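Local coordinates for fatty-acid-binding protein 1 (Arabidopsis thaliana, PDB 4DOO) that binds fatty acids, preferentially saturated ones, in a chalcone-isomerase-like fold and may take part in alpha-linolenic acid metabolism in the chloroplast, at residues L98-G112 against L127-I140. Sequence-based numbering, arbitrary orientation.
With DAO (lauric acid), chain C; DAO (lauric acid), chain D.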
ATOM      1  N   LEU A  98      19.710  -2.215  -6.039  1.00 26.45           N
ATOM      2  CA  LEU A  98      19.004  -0.954  -6.251  1.00 25.62           C
ATOM      3  C   LEU A  98      19.914   0.215  -5.893  1.00 28.17           C
ATOM      4  O   LEU A  98      20.736   0.115  -4.984  1.00 29.04           O
ATOM      5  CB  LEU A  98      17.756  -0.886  -5.366  1.00 24.54           C
ATOM      6  CG  LEU A  98      16.625  -1.883  -5.625  1.00 20.27           C
ATOM      7  CD1 LEU A  98      15.599  -1.791  -4.509  1.00 20.11           C
ATOM      8  CD2 LEU A  98      15.985  -1.578  -6.977  1.00 20.88           C
ATOM      9  N   ASN A  99      19.780   1.321  -6.614  1.00 30.25           N
ATOM     10  CA  ASN A  99      20.575   2.502  -6.307  1.00 33.45           C
ATOM     11  C   ASN A  99      19.587   3.624  -6.007  1.00 32.79           C
ATOM     12  O   ASN A  99      18.571   3.770  -6.689  1.00 31.54           O
ATOM     13  CB  ASN A  99      21.512   2.855  -7.472  1.00 35.36           C
ATOM     14  CG  ASN A  99      20.791   3.449  -8.654  1.00 36.64           C
ATOM     15  OD1 ASN A  99      20.407   4.618  -8.636  1.00 38.24           O
ATOM     16  ND2 ASN A  99      20.603   2.647  -9.697  1.00 36.69           N
ATOM     17  N   ILE A 100      19.886   4.389  -4.962  1.00 31.85           N
ATOM     18  CA  ILE A 100      19.033   5.478  -4.503  1.00 34.35           C
ATOM     19  C   ILE A 100      18.480   6.392  -5.592  1.00 31.43           C
ATOM     20  O   ILE A 100      17.310   6.763  -5.550  1.00 30.09           O
ATOM     21  CB  ILE A 100      19.770   6.344  -3.452  1.00 37.79           C
ATOM     22  CG1 ILE A 100      18.812   7.378  -2.864  1.00 41.52           C
ATOM     23  CG2 ILE A 100      20.972   7.028  -4.085  1.00 39.25           C
ATOM     24  CD1 ILE A 100      17.641   6.775  -2.116  1.00 45.61           C
ATOM     25  N   ARG A 101      19.314   6.753  -6.563  1.00 31.77           N
ATOM     26  CA  ARG A 101      18.884   7.632  -7.646  1.00 29.67           C
ATOM     27  C   ARG A 101      17.799   6.982  -8.495  1.00 29.20           C
ATOM     28  O   ARG A 101      16.780   7.602  -8.798  1.00 27.29           O
ATOM     29  CB  ARG A 101      20.079   8.002  -8.529  1.00 32.67           C
ATOM     30  CG  ARG A 101      21.160   8.801  -7.806  1.00 32.58           C
ATOM     31  CD  ARG A 101      22.401   8.971  -8.677  1.00 31.68           C
ATOM     32  NE  ARG A 101      23.035   7.688  -8.970  1.00 34.03           N
ATOM     33  CZ  ARG A 101      23.662   6.936  -8.070  1.00 34.10           C
ATOM     34  NH1 ARG A 101      23.749   7.335  -6.807  1.00 36.19           N
ATOM     35  NH2 ARG A 101      24.195   5.776  -8.430  1.00 34.24           N
ATOM     36  N   SER A 102      18.024   5.731  -8.877  1.00 29.35           N
ATOM     37  CA  SER A 102      17.064   4.996  -9.688  1.00 28.61           C
ATOM     38  C   SER A 102      15.737   4.873  -8.949  1.00 25.99           C
ATOM     39  O   SER A 102      14.674   5.100  -9.525  1.00 26.35           O
ATOM     40  CB  SER A 102      17.607   3.604 -10.014  1.00 32.26           C
ATOM     41  OG  SER A 102      16.718   2.890 -10.854  1.00 39.22           O
ATOM     42  N   VAL A 103      15.805   4.522  -7.669  1.00 22.61           N
ATOM     43  CA  VAL A 103      14.610   4.366  -6.857  1.00 20.78           C
ATOM     44  C   VAL A 103      13.808   5.661  -6.758  1.00 21.41           C
ATOM     45  O   VAL A 103      12.591   5.651  -6.941  1.00 20.18           O
ATOM     46  CB  VAL A 103      14.971   3.863  -5.441  1.00 19.68           C
ATOM     47  CG1 VAL A 103      13.763   3.947  -4.526  1.00 17.43           C
ATOM     48  CG2 VAL A 103      15.464   2.422  -5.526  1.00 21.60           C
ATOM     49  N   ARG A 104      14.483   6.772  -6.477  1.00 21.99           N
ATOM     50  CA  ARG A 104      13.803   8.060  -6.370  1.00 24.98           C
ATOM     51  C   ARG A 104      13.051   8.396  -7.648  1.00 25.96           C
ATOM     52  O   ARG A 104      11.904   8.841  -7.604  1.00 23.50           O
ATOM     53  CB  ARG A 104      14.808   9.168  -6.041  1.00 26.72           C
ATOM     54  CG  ARG A 104      15.179   9.193  -4.575  1.00 28.45           C
ATOM     55  CD  ARG A 104      16.355  10.101  -4.272  1.00 31.65           C
ATOM     56  NE  ARG A 104      16.586  10.155  -2.832  1.00 33.85           N
ATOM     57  CZ  ARG A 104      17.779  10.288  -2.262  1.00 37.30           C
ATOM     58  NH1 ARG A 104      18.871  10.382  -3.012  1.00 37.41           N
ATOM     59  NH2 ARG A 104      17.879  10.318  -0.938  1.00 33.81           N
ATOM     60  N   ASN A 105      13.699   8.184  -8.788  1.00 24.57           N
ATOM     61  CA  ASN A 105      13.063   8.458 -10.070  1.00 25.33           C
ATOM     62  C   ASN A 105      11.850   7.550 -10.268  1.00 22.48           C
ATOM     63  O   ASN A 105      10.831   7.974 -10.814  1.00 22.97           O
ATOM     64  CB  ASN A 105      14.064   8.252 -11.212  1.00 27.38           C
ATOM     65  CG  ASN A 105      14.986   9.446 -11.403  1.00 34.36           C
ATOM     66  OD1 ASN A 105      15.216  10.223 -10.476  1.00 36.45           O
ATOM     67  ND2 ASN A 105      15.529   9.589 -12.609  1.00 38.62           N
ATOM     68  N   ALA A 106      11.959   6.308  -9.807  1.00 20.10           N
ATOM     69  CA  ALA A 106      10.871   5.344  -9.947  1.00 19.51           C
ATOM     70  C   ALA A 106       9.625   5.689  -9.138  1.00 20.73           C
ATOM     71  O   ALA A 106       8.513   5.626  -9.671  1.00 19.56           O
ATOM     72  CB  ALA A 106      11.355   3.942  -9.582  1.00 20.93           C
ATOM     73  N   PHE A 107       9.781   6.045  -7.862  1.00 19.05           N
ATOM     74  CA  PHE A 107       8.590   6.374  -7.085  1.00 18.83           C
ATOM     75  C   PHE A 107       8.066   7.772  -7.407  1.00 19.56           C
ATOM     76  O   PHE A 107       6.902   8.071  -7.170  1.00 19.03           O
ATOM     77  CB  PHE A 107       8.814   6.173  -5.566  1.00 20.10           C
ATOM     78  CG  PHE A 107       9.721   7.183  -4.910  1.00 20.65           C
ATOM     79  CD1 PHE A 107       9.346   8.520  -4.795  1.00 19.92           C
ATOM     80  CD2 PHE A 107      10.923   6.776  -4.339  1.00 22.49           C
ATOM     81  CE1 PHE A 107      10.151   9.434  -4.121  1.00 22.72           C
ATOM     82  CE2 PHE A 107      11.739   7.687  -3.659  1.00 23.82           C
ATOM     83  CZ  PHE A 107      11.351   9.015  -3.550  1.00 23.72           C
ATOM     84  N   GLN A 108       8.915   8.628  -7.965  1.00 19.52           N
ATOM     85  CA  GLN A 108       8.451   9.959  -8.334  1.00 22.12           C
ATOM     86  C   GLN A 108       7.524   9.799  -9.534  1.00 21.78           C
ATOM     87  O   GLN A 108       6.533  10.520  -9.669  1.00 22.13           O
ATOM     88  CB  GLN A 108       9.633  10.872  -8.665  1.00 23.41           C
ATOM     89  CG  GLN A 108      10.270  11.463  -7.417  1.00 26.22           C
ATOM     90  CD  GLN A 108      11.667  12.006  -7.654  1.00 29.60           C
ATOM     91  OE1 GLN A 108      12.259  12.622  -6.770  1.00 32.02           O
ATOM     92  NE2 GLN A 108      12.204  11.770  -8.845  1.00 26.65           N
ATOM     93  N   GLU A 109       7.835   8.831 -10.388  1.00 19.11           N
ATOM     94  CA  GLU A 109       7.015   8.560 -11.562  1.00 23.56           C
ATOM     95  C   GLU A 109       5.698   7.876 -11.180  1.00 22.74           C
ATOM     96  O   GLU A 109       4.621   8.333 -11.568  1.00 21.61           O
ATOM     97  CB  GLU A 109       7.773   7.674 -12.554  1.00 26.18           C
ATOM     98  CG  GLU A 109       7.117   7.589 -13.928  1.00 31.96           C
ATOM     99  CD  GLU A 109       7.976   6.855 -14.946  1.00 35.04           C
ATOM    100  OE1 GLU A 109       8.160   5.627 -14.801  1.00 40.36           O
ATOM    101  OE2 GLU A 109       8.474   7.508 -15.890  1.00 34.58           O
ATOM    102  N   SER A 110       5.783   6.785 -10.420  1.00 20.83           N
ATOM    103  CA  SER A 110       4.582   6.047 -10.020  1.00 22.09           C
ATOM    104  C   SER A 110       3.648   6.897  -9.158  1.00 21.23           C
ATOM    105  O   SER A 110       2.456   7.011  -9.443  1.00 19.35           O
ATOM    106  CB  SER A 110       4.969   4.768  -9.266  1.00 24.52           C
ATOM    107  OG  SER A 110       5.682   5.066  -8.082  1.00 24.43           O
ATOM    108  N   VAL A 111       4.188   7.495  -8.103  1.00 21.20           N
ATOM    109  CA  VAL A 111       3.377   8.334  -7.231  1.00 22.87           C
ATOM    110  C   VAL A 111       2.931   9.570  -8.011  1.00 25.11           C
ATOM    111  O   VAL A 111       1.788  10.011  -7.893  1.00 23.55           O
ATOM    112  CB  VAL A 111       4.168   8.757  -5.976  1.00 22.84           C
ATOM    113  CG1 VAL A 111       3.358   9.754  -5.158  1.00 22.67           C
ATOM    114  CG2 VAL A 111       4.488   7.525  -5.129  1.00 19.85           C
ATOM    115  N   GLY A 112       3.838  10.114  -8.819  1.00 24.92           N
ATOM    116  CA  GLY A 112       3.515  11.282  -9.621  1.00 26.14           C
ATOM    117  C   GLY A 112       2.355  11.025 -10.569  1.00 25.43           C
ATOM    118  O   GLY A 112       1.443  11.846 -10.678  1.00 29.75           O
ATOM    119  N   LEU A 127       4.516  16.240  -4.100  1.00 26.39           N
ATOM    120  CA  LEU A 127       5.407  15.134  -4.437  1.00 25.90           C
ATOM    121  C   LEU A 127       6.786  15.358  -3.832  1.00 26.41           C
ATOM    122  O   LEU A 127       7.461  14.405  -3.460  1.00 24.14           O
ATOM    123  CB  LEU A 127       5.537  14.977  -5.958  1.00 24.90           C
ATOM    124  CG  LEU A 127       6.454  13.841  -6.442  1.00 24.31           C
ATOM    125  CD1 LEU A 127       5.940  12.497  -5.931  1.00 24.41           C
ATOM    126  CD2 LEU A 127       6.515  13.838  -7.964  1.00 24.52           C
ATOM    127  N   GLN A 128       7.204  16.615  -3.730  1.00 26.66           N
ATOM    128  CA  GLN A 128       8.512  16.913  -3.160  1.00 29.69           C
ATOM    129  C   GLN A 128       8.526  16.679  -1.652  1.00 27.04           C
ATOM    130  O   GLN A 128       9.548  16.285  -1.092  1.00 27.98           O
ATOM    131  CB  GLN A 128       8.922  18.357  -3.469  1.00 30.48           C
ATOM    132  CG  GLN A 128      10.314  18.726  -2.970  1.00 36.24           C
ATOM    133  CD  GLN A 128      11.381  17.739  -3.416  1.00 40.16           C
ATOM    134  OE1 GLN A 128      11.550  17.481  -4.610  1.00 41.43           O
ATOM    135  NE2 GLN A 128      12.107  17.180  -2.454  1.00 39.35           N
ATOM    136  N   SER A 129       7.396  16.919  -0.993  1.00 26.23           N
ATOM    137  CA  SER A 129       7.322  16.707   0.450  1.00 25.92           C
ATOM    138  C   SER A 129       7.462  15.216   0.747  1.00 25.76           C
ATOM    139  O   SER A 129       7.954  14.822   1.811  1.00 26.25           O
ATOM    140  CB  SER A 129       5.994  17.234   1.010  1.00 28.73           C
ATOM    141  OG  SER A 129       4.885  16.516   0.498  1.00 33.83           O
ATOM    142  N   PHE A 130       7.024  14.387  -0.196  1.00 24.31           N
ATOM    143  CA  PHE A 130       7.124  12.938  -0.040  1.00 24.40           C
ATOM    144  C   PHE A 130       8.578  12.534  -0.264  1.00 22.08           C
ATOM    145  O   PHE A 130       9.171  11.818   0.542  1.00 20.80           O
ATOM    146  CB  PHE A 130       6.227  12.224  -1.055  1.00 23.32           C
ATOM    147  CG  PHE A 130       6.288  10.724  -0.967  1.00 22.37           C
ATOM    148  CD1 PHE A 130       5.860  10.062   0.180  1.00 22.12           C
ATOM    149  CD2 PHE A 130       6.780   9.973  -2.030  1.00 21.90           C
ATOM    150  CE1 PHE A 130       5.922   8.666   0.269  1.00 21.14           C
ATOM    151  CE2 PHE A 130       6.847   8.581  -1.953  1.00 21.60           C
ATOM    152  CZ  PHE A 130       6.415   7.928  -0.800  1.00 23.21           C
ATOM    153  N   THR A 131       9.147  13.008  -1.365  1.00 24.35           N
ATOM    154  CA  THR A 131      10.536  12.719  -1.708  1.00 23.64           C
ATOM    155  C   THR A 131      11.483  13.079  -0.562  1.00 25.64           C
ATOM    156  O   THR A 131      12.391  12.312  -0.228  1.00 23.21           O
ATOM    157  CB  THR A 131      10.970  13.517  -2.959  1.00 24.98           C
ATOM    158  OG1 THR A 131      10.178  13.114  -4.082  1.00 26.14           O
ATOM    159  CG2 THR A 131      12.448  13.274  -3.267  1.00 20.63           C
ATOM    160  N   SER A 132      11.267  14.249   0.034  1.00 25.69           N
ATOM    161  CA  SER A 132      12.107  14.727   1.127  1.00 27.67           C
ATOM    162  C   SER A 132      12.161  13.783   2.323  1.00 26.53           C
ATOM    163  O   SER A 132      13.095  13.842   3.121  1.00 25.31           O
ATOM    164  CB  SER A 132      11.637  16.111   1.592  1.00 29.87           C
ATOM    165  OG  SER A 132      11.792  17.072   0.562  1.00 34.02           O
ATOM    166  N   LEU A 133      11.162  12.920   2.455  1.00 25.63           N
ATOM    167  CA  LEU A 133      11.140  11.976   3.565  1.00 24.84           C
ATOM    168  C   LEU A 133      12.327  11.016   3.483  1.00 24.50           C
ATOM    169  O   LEU A 133      12.773  10.476   4.499  1.00 25.65           O
ATOM    170  CB  LEU A 133       9.834  11.175   3.562  1.00 26.25           C
ATOM    171  CG  LEU A 133       8.516  11.928   3.784  1.00 24.23           C
ATOM    172  CD1 LEU A 133       7.356  10.941   3.703  1.00 22.94           C
ATOM    173  CD2 LEU A 133       8.527  12.625   5.140  1.00 26.13           C
ATOM    174  N   PHE A 134      12.845  10.812   2.277  1.00 22.06           N
ATOM    175  CA  PHE A 134      13.965   9.894   2.087  1.00 25.03           C
ATOM    176  C   PHE A 134      15.266  10.601   1.723  1.00 27.24           C
ATOM    177  O   PHE A 134      16.188   9.983   1.188  1.00 27.22           O
ATOM    178  CB  PHE A 134      13.627   8.869   1.000  1.00 23.60           C
ATOM    179  CG  PHE A 134      12.242   8.297   1.117  1.00 23.83           C
ATOM    180  CD1 PHE A 134      11.156   8.954   0.546  1.00 25.50           C
ATOM    181  CD2 PHE A 134      12.017   7.120   1.820  1.00 24.39           C
ATOM    182  CE1 PHE A 134       9.864   8.447   0.675  1.00 23.60           C
ATOM    183  CE2 PHE A 134      10.728   6.605   1.956  1.00 24.60           C
ATOM    184  CZ  PHE A 134       9.652   7.270   1.383  1.00 24.26           C
ATOM    185  N   LYS A 135      15.343  11.893   2.027  1.00 29.68           N
ATOM    186  CA  LYS A 135      16.527  12.689   1.715  1.00 32.90           C
ATOM    187  C   LYS A 135      17.813  12.212   2.395  1.00 30.89           C
ATOM    188  O   LYS A 135      18.905  12.441   1.880  1.00 31.98           O
ATOM    189  CB  LYS A 135      16.276  14.156   2.078  1.00 34.00           C
ATOM    190  CG  LYS A 135      15.964  14.381   3.550  1.00 38.21           C
ATOM    191  CD  LYS A 135      15.621  15.841   3.836  1.00 41.67           C
ATOM    192  CE  LYS A 135      16.797  16.759   3.543  1.00 45.19           C
ATOM    193  NZ  LYS A 135      17.988  16.418   4.372  1.00 46.27           N
ATOM    194  N   ASP A 136      17.684  11.546   3.539  1.00 31.92           N
ATOM    195  CA  ASP A 136      18.854  11.073   4.279  1.00 32.52           C
ATOM    196  C   ASP A 136      19.255   9.625   4.013  1.00 31.89           C
ATOM    197  O   ASP A 136      20.149   9.094   4.671  1.00 30.54           O
ATOM    198  CB  ASP A 136      18.640  11.263   5.783  1.00 33.81           C
ATOM    199  CG  ASP A 136      18.452  12.717   6.165  1.00 36.37           C
ATOM    200  OD1 ASP A 136      19.268  13.552   5.726  1.00 35.19           O
ATOM    201  OD2 ASP A 136      17.492  13.020   6.906  1.00 39.30           O
ATOM    202  N   GLU A 137      18.598   8.984   3.054  1.00 30.66           N
ATOM    203  CA  GLU A 137      18.911   7.601   2.728  1.00 29.37           C
ATOM    204  C   GLU A 137      19.947   7.535   1.620  1.00 27.39           C
ATOM    205  O   GLU A 137      19.792   8.179   0.583  1.00 26.22           O
ATOM    206  CB  GLU A 137      17.642   6.865   2.293  1.00 29.84           C
ATOM    207  CG  GLU A 137      16.503   7.017   3.281  1.00 33.22           C
ATOM    208  CD  GLU A 137      16.878   6.530   4.669  1.00 34.63           C
ATOM    209  OE1 GLU A 137      16.231   6.957   5.647  1.00 33.44           O
ATOM    210  OE2 GLU A 137      17.817   5.712   4.781  1.00 38.45           O
ATOM    211  N   TYR A 138      21.006   6.760   1.842  1.00 26.09           N
ATOM    212  CA  TYR A 138      22.054   6.617   0.837  1.00 27.98           C
ATOM    213  C   TYR A 138      22.063   5.242   0.188  1.00 30.36           C
ATOM    214  O   TYR A 138      22.595   5.070  -0.911  1.00 31.09           O
ATOM    215  CB  TYR A 138      23.427   6.904   1.441  1.00 28.28           C
ATOM    216  CG  TYR A 138      23.683   8.377   1.607  1.00 30.05           C
ATOM    217  CD1 TYR A 138      23.071   9.101   2.629  1.00 27.95           C
ATOM    218  CD2 TYR A 138      24.490   9.066   0.700  1.00 29.23           C
ATOM    219  CE1 TYR A 138      23.252  10.478   2.742  1.00 29.82           C
ATOM    220  CE2 TYR A 138      24.676  10.438   0.802  1.00 32.52           C
ATOM    221  CZ  TYR A 138      24.055  11.138   1.821  1.00 30.80           C
ATOM    222  OH  TYR A 138      24.234  12.499   1.909  1.00 33.74           O
ATOM    223  N   LYS A 139      21.465   4.268   0.863  1.00 28.95           N
ATOM    224  CA  LYS A 139      21.404   2.911   0.342  1.00 29.11           C
ATOM    225  C   LYS A 139      20.011   2.336   0.577  1.00 26.51           C
ATOM    226  O   LYS A 139      19.248   2.840   1.399  1.00 28.17           O
ATOM    227  CB  LYS A 139      22.450   2.033   1.033  1.00 29.49           C
ATOM    228  CG  LYS A 139      22.217   1.866   2.525  1.00 35.48           C
ATOM    229  CD  LYS A 139      23.186   0.859   3.130  1.00 41.81           C
ATOM    230  CE  LYS A 139      22.889   0.613   4.605  1.00 43.43           C
ATOM    231  NZ  LYS A 139      23.789  -0.423   5.197  1.00 47.50           N
ATOM    232  N   ILE A 140      19.690   1.275  -0.153  1.00 23.01           N
ATOM    233  CA  ILE A 140      18.396   0.610  -0.031  1.00 24.79           C
ATOM    234  C   ILE A 140      18.665  -0.860  -0.370  1.00 23.23           C
ATOM    235  O   ILE A 140      18.277  -1.366  -1.424  1.00 22.27           O
ATOM    236  CB  ILE A 140      17.363   1.255  -0.997  1.00 25.37           C
ATOM    237  CG1 ILE A 140      16.034   0.518  -0.901  1.00 26.90           C
ATOM    238  CG2 ILE A 140      17.901   1.247  -2.406  1.00 30.09           C
ATOM    239  CD1 ILE A 140      15.437   0.535   0.482  1.00 29.20           C
TER
HETATM  240  O1  DAO C 301       7.125   2.750  -7.414  1.00 22.31           O
HETATM  241  O2  DAO C 301       6.937   0.941  -6.166  1.00 17.68           O
HETATM  242  C1  DAO C 301       6.759   2.167  -6.365  1.00 24.46           C
HETATM  243  C2  DAO C 301       6.088   2.981  -5.282  1.00 24.33           C
HETATM  244  C3  DAO C 301       7.005   3.092  -4.076  1.00 25.00           C
HETATM  245  C4  DAO C 301       6.437   4.070  -3.037  1.00 23.86           C
HETATM  246  C5  DAO C 301       7.187   3.956  -1.708  1.00 25.69           C
HETATM  247  C6  DAO C 301       8.494   4.745  -1.735  1.00 26.06           C
HETATM  248  C7  DAO C 301       9.507   4.173  -0.758  1.00 28.69           C
HETATM  249  C8  DAO C 301      10.907   4.647  -1.120  1.00 31.63           C
HETATM  250  C9  DAO C 301      11.959   3.966  -0.264  1.00 34.69           C
HETATM  251  C10 DAO C 301      13.344   4.516  -0.588  1.00 39.34           C
HETATM  252  C11 DAO C 301      14.257   4.428   0.630  1.00 40.17           C
HETATM  253  C12 DAO C 301      15.683   4.768   0.255  1.00 40.29           C
HETATM  254  O1  DAO D 302      17.559  -2.619 -14.269  1.00 51.01           O
HETATM  255  O2  DAO D 302      18.433  -2.534 -12.250  1.00 52.82           O
HETATM  256  C1  DAO D 302      17.448  -2.529 -13.024  1.00 51.38           C
HETATM  257  C2  DAO D 302      16.061  -2.413 -12.431  1.00 48.58           C
HETATM  258  C3  DAO D 302      15.736  -0.951 -12.142  1.00 46.78           C
HETATM  259  C4  DAO D 302      15.086  -0.796 -10.773  1.00 44.23           C
HETATM  260  C5  DAO D 302      13.615  -0.415 -10.906  1.00 41.58           C
HETATM  261  C6  DAO D 302      13.262   0.729  -9.966  1.00 37.19           C
HETATM  262  C7  DAO D 302      12.101   0.353  -9.050  1.00 33.98           C
HETATM  263  C8  DAO D 302      12.223   1.062  -7.709  1.00 32.24           C
HETATM  264  C9  DAO D 302      10.876   1.158  -7.000  1.00 31.56           C
HETATM  265  C10 DAO D 302      10.982   0.622  -5.573  1.00 31.51           C
HETATM  266  C11 DAO D 302      10.765   1.725  -4.546  1.00 28.60           C
HETATM  267  C12 DAO D 302      11.088   1.235  -3.149  1.00 30.03           C
HETATM  268  O   HOH W   1      18.973  -3.281  -3.296  1.00 16.57           O
HETATM  269  O   HOH W   2      14.827  11.650  -1.203  1.00 28.05           O
HETATM  270  O   HOH W   3      21.164  10.171  -0.968  1.00 31.45           O
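F107, on helix 100-112, meets F130 of helix 127-131 and F134 of the turn after it, and the three rings form an aromatic cluster against the alkyl chain of the lauric acid of chain C. CB of F107 packs on C3 of this ligand; beyond it, chi1 of 71° sets CG between the backbone N and carbonyl carbon, which turns CD1 to CE2 of F130 at 3.8 Å and CD2, across the ring, to ligand C8 at 3.9 Å. CE1 faces OG1 of T131, which lies at the ring edge, and CZ ends 4.1 Å from CD1 of F134. F130 turns its edge to the face of F107 in an offset edge-to-face pair, planes at 83°; F134 lays one face over C8. Beyond the rings, V111 CG1 packs on L127 CD1, and L98 CB on I140 CG2.

Polar contacts gather around R104. Extended from CG to NE, its side chain brings NH2 to F134 O at 2.7 Å, the acceptor lying in the guanidinium plane; E137 N reaches the same oxygen from the other face of the carbonyl plane. One water accepts weakly from NE and donates to T131 O; another joins NH1 to E137 O. R104 thus ties down the turn from F134 to E137, where E137 CB lies 3.5 Å from terminal carbon C12. Apolar groups therefore wall the chain, while S110 OG, with Y43 and R30, hydrogen-bonds the acid end.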